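Local coordinates for protein C-type lectin domain family 4, member b1 (Mus musculus, PDB 6LKR) that is a calcium-binding C-type lectin receptor of innate immunity that binds carbohydrate and may regulate dendritic-cell differentiation or maturation, at residues Y64-W69 against V104-R109. Numbering follows the deposited sequence.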
loop_
_atom_site.group_PDB
_atom_site.type_symbol
_atom_site.label_atom_id
_atom_site.label_comp_id
_atom_site.label_asym_id
_atom_site.label_seq_id
_atom_site.Cartn_x
_atom_site.Cartn_y
_atom_site.Cartn_z
ATOM N N TYR A 64 12.491 17.038 -0.500
ATOM C CA TYR A 64 12.801 15.606 -0.288
ATOM C C TYR A 64 12.120 14.771 -1.356
ATOM O O TYR A 64 10.899 14.905 -1.532
ATOM C CB TYR A 64 12.326 15.139 1.083
ATOM C CG TYR A 64 12.935 15.877 2.243
ATOM C CD1 TYR A 64 12.493 17.143 2.585
ATOM C CD2 TYR A 64 13.919 15.291 3.025
ATOM C CE1 TYR A 64 13.027 17.821 3.665
ATOM C CE2 TYR A 64 14.458 15.954 4.115
ATOM C CZ TYR A 64 14.011 17.224 4.431
ATOM O OH TYR A 64 14.504 17.896 5.506
ATOM N N PHE A 65 12.890 13.913 -2.009
ATOM C CA PHE A 65 12.347 12.871 -2.908
ATOM C C PHE A 65 11.417 11.948 -2.112
ATOM O O PHE A 65 11.759 11.512 -0.985
ATOM C CB PHE A 65 13.474 12.088 -3.579
ATOM C CG PHE A 65 14.055 12.751 -4.799
ATOM C CD1 PHE A 65 13.231 13.225 -5.809
ATOM C CD2 PHE A 65 15.427 12.898 -4.943
ATOM C CE1 PHE A 65 13.769 13.817 -6.939
ATOM C CE2 PHE A 65 15.962 13.510 -6.067
ATOM C CZ PHE A 65 15.130 13.964 -7.065
ATOM N N ILE A 66 10.256 11.659 -2.698
ATOM C CA ILE A 66 9.321 10.593 -2.240
ATOM C C ILE A 66 9.315 9.476 -3.287
ATOM O O ILE A 66 9.864 9.683 -4.395
ATOM C CB ILE A 66 7.922 11.174 -1.958
ATOM C CG1 ILE A 66 7.195 11.590 -3.238
ATOM C CG2 ILE A 66 8.026 12.334 -0.981
ATOM C CD1 ILE A 66 5.743 11.926 -3.026
ATOM N N GLY A 67 8.751 8.320 -2.932
ATOM C CA GLY A 67 8.821 7.087 -3.736
ATOM C C GLY A 67 7.738 7.044 -4.799
ATOM O O GLY A 67 7.127 5.984 -4.981
ATOM N N LEU A 68 7.539 8.148 -5.511
ATOM C CA LEU A 68 6.529 8.273 -6.589
ATOM C C LEU A 68 7.261 8.662 -7.874
ATOM O O LEU A 68 8.062 9.602 -7.848
ATOM C CB LEU A 68 5.487 9.330 -6.209
ATOM C CG LEU A 68 4.237 9.365 -7.094
ATOM C CD1 LEU A 68 3.428 8.083 -6.949
ATOM C CD2 LEU A 68 3.360 10.560 -6.758
ATOM N N TRP A 69 7.002 7.951 -8.967
ATOM C CA TRP A 69 7.636 8.269 -10.264
ATOM C C TRP A 69 6.646 7.989 -11.388
ATOM O O TRP A 69 5.717 7.182 -11.210
ATOM C CB TRP A 69 8.963 7.523 -10.449
ATOM C CG TRP A 69 8.831 6.036 -10.522
ATOM C CD1 TRP A 69 8.535 5.184 -9.499
ATOM C CD2 TRP A 69 9.036 5.210 -11.685
ATOM N NE1 TRP A 69 8.505 3.892 -9.951
ATOM C CE2 TRP A 69 8.818 3.874 -11.283
ATOM C CE3 TRP A 69 9.367 5.468 -13.017
ATOM C CZ2 TRP A 69 8.928 2.802 -12.167
ATOM C CZ3 TRP A 69 9.463 4.407 -13.895
ATOM C CH2 TRP A 69 9.246 3.095 -13.474
ATOM N N VAL A 104 9.290 12.878 -8.044
ATOM C CA VAL A 104 8.400 13.694 -7.172
ATOM C C VAL A 104 9.144 14.034 -5.888
ATOM O O VAL A 104 9.769 13.138 -5.287
ATOM C CB VAL A 104 7.062 12.984 -6.900
ATOM C CG1 VAL A 104 6.131 13.816 -6.030
ATOM C CG2 VAL A 104 6.368 12.633 -8.204
ATOM N N THR A 105 9.082 15.308 -5.512
ATOM C CA THR A 105 9.611 15.804 -4.220
ATOM C C THR A 105 8.466 16.361 -3.387
ATOM O O THR A 105 7.412 16.707 -3.965
ATOM C CB THR A 105 10.660 16.906 -4.389
ATOM O OG1 THR A 105 10.115 17.921 -5.235
ATOM C CG2 THR A 105 11.951 16.371 -4.956
ATOM N N VAL A 106 8.673 16.407 -2.080
ATOM C CA VAL A 106 7.745 17.093 -1.153
ATOM C C VAL A 106 8.543 18.270 -0.598
ATOM O O VAL A 106 9.728 18.089 -0.257
ATOM C CB VAL A 106 7.189 16.140 -0.079
ATOM C CG1 VAL A 106 8.292 15.531 0.775
ATOM C CG2 VAL A 106 6.149 16.827 0.787
ATOM N N TYR A 107 7.938 19.451 -0.563
ATOM C CA TYR A 107 8.606 20.680 -0.076
ATOM C C TYR A 107 7.548 21.632 0.470
ATOM O O TYR A 107 6.339 21.443 0.232
ATOM C CB TYR A 107 9.478 21.295 -1.172
ATOM C CG TYR A 107 8.773 22.233 -2.121
ATOM C CD1 TYR A 107 8.124 21.764 -3.250
ATOM C CD2 TYR A 107 8.806 23.602 -1.912
ATOM C CE1 TYR A 107 7.500 22.630 -4.135
ATOM C CE2 TYR A 107 8.183 24.482 -2.782
ATOM C CZ TYR A 107 7.530 23.995 -3.899
ATOM O OH TYR A 107 6.915 24.867 -4.745
ATOM N N TYR A 108 8.016 22.617 1.225
ATOM C CA TYR A 108 7.169 23.549 1.999
ATOM C C TYR A 108 7.068 24.871 1.237
ATOM O O TYR A 108 8.118 25.428 0.915
ATOM C CB TYR A 108 7.770 23.730 3.391
ATOM C CG TYR A 108 6.923 24.539 4.333
ATOM C CD1 TYR A 108 5.962 23.933 5.122
ATOM C CD2 TYR A 108 7.077 25.914 4.431
ATOM C CE1 TYR A 108 5.184 24.670 6.001
ATOM C CE2 TYR A 108 6.302 26.666 5.299
ATOM C CZ TYR A 108 5.353 26.041 6.086
ATOM O OH TYR A 108 4.584 26.767 6.945
ATOM N N ARG A 109 5.849 25.308 0.919
ATOM C CA ARG A 109 5.579 26.657 0.352
ATOM C C ARG A 109 5.184 27.594 1.501
ATOM O O ARG A 109 4.233 27.260 2.220
ATOM C CB ARG A 109 4.485 26.586 -0.718
ATOM C CG ARG A 109 4.945 25.990 -2.040
ATOM C CD ARG A 109 3.911 26.171 -3.139
ATOM N NE ARG A 109 4.364 25.678 -4.434
ATOM C CZ ARG A 109 3.599 25.555 -5.520
ATOM N NH1 ARG A 109 2.320 25.888 -5.490
ATOM N NH2 ARG A 109 4.119 25.090 -6.642
#
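Tyr64 and Val106 form an antiparallel hydrogen-bonded pair whose two bonds satisfy four backbone atoms: Tyr64 N donates to Val106 O over 3.0 Å, and Val106 N returns a shorter bond to Tyr64 O at 2.7 Å. One residue on, Phe65 faces Thr105 as a non-hydrogen-bonded pair, their CA atoms only 4.2 Å apart, and the Thr105 CA leans on Tyr64 O through a CA-H...O contact. Ile66 N then reaches Val104 O at 3.0 Å in a nearly straight bond (169° at the hydrogen). The same oxygen also lies in the plane of the Phe65 ring, at its edge near CD1, while Thr105 CG2 meets that ring obliquely, 3.5 Å from CD1.

On the face shared by Tyr64, Ile66, Val104 and Val106 the side chains meet as hydrocarbon. Ile66 divides its branches: CD1 packs on Val104 CG1 at 3.6 Å, whereas CG2, lying beside the backbone N and anti to the carbonyl carbon, meets Val106 CG1. Val104 CG2 in turn sits against both Leu68 O and Leu68 CD2, past the inverse gamma turn centred on Gly67, where the chain turns a corner.

Ile66 O takes a bond from Trp28 NE1 besides the weak one from Leu68 N across the turn; Tyr64 OH is bonded to Asp59 N, and Thr105 OG1 weakly to Asn117 O. This buried pairing belongs to the core of the C-type lectin fold. Strand 103-109 pairs antiparallel with strand 113-119, which carries the calcium ligands Asn117 and Asp118, while strand 64-70 runs parallel to strand 126-132 and antiparallel to strand 76-78, whose Trp76 touches both Leu68 and Val104.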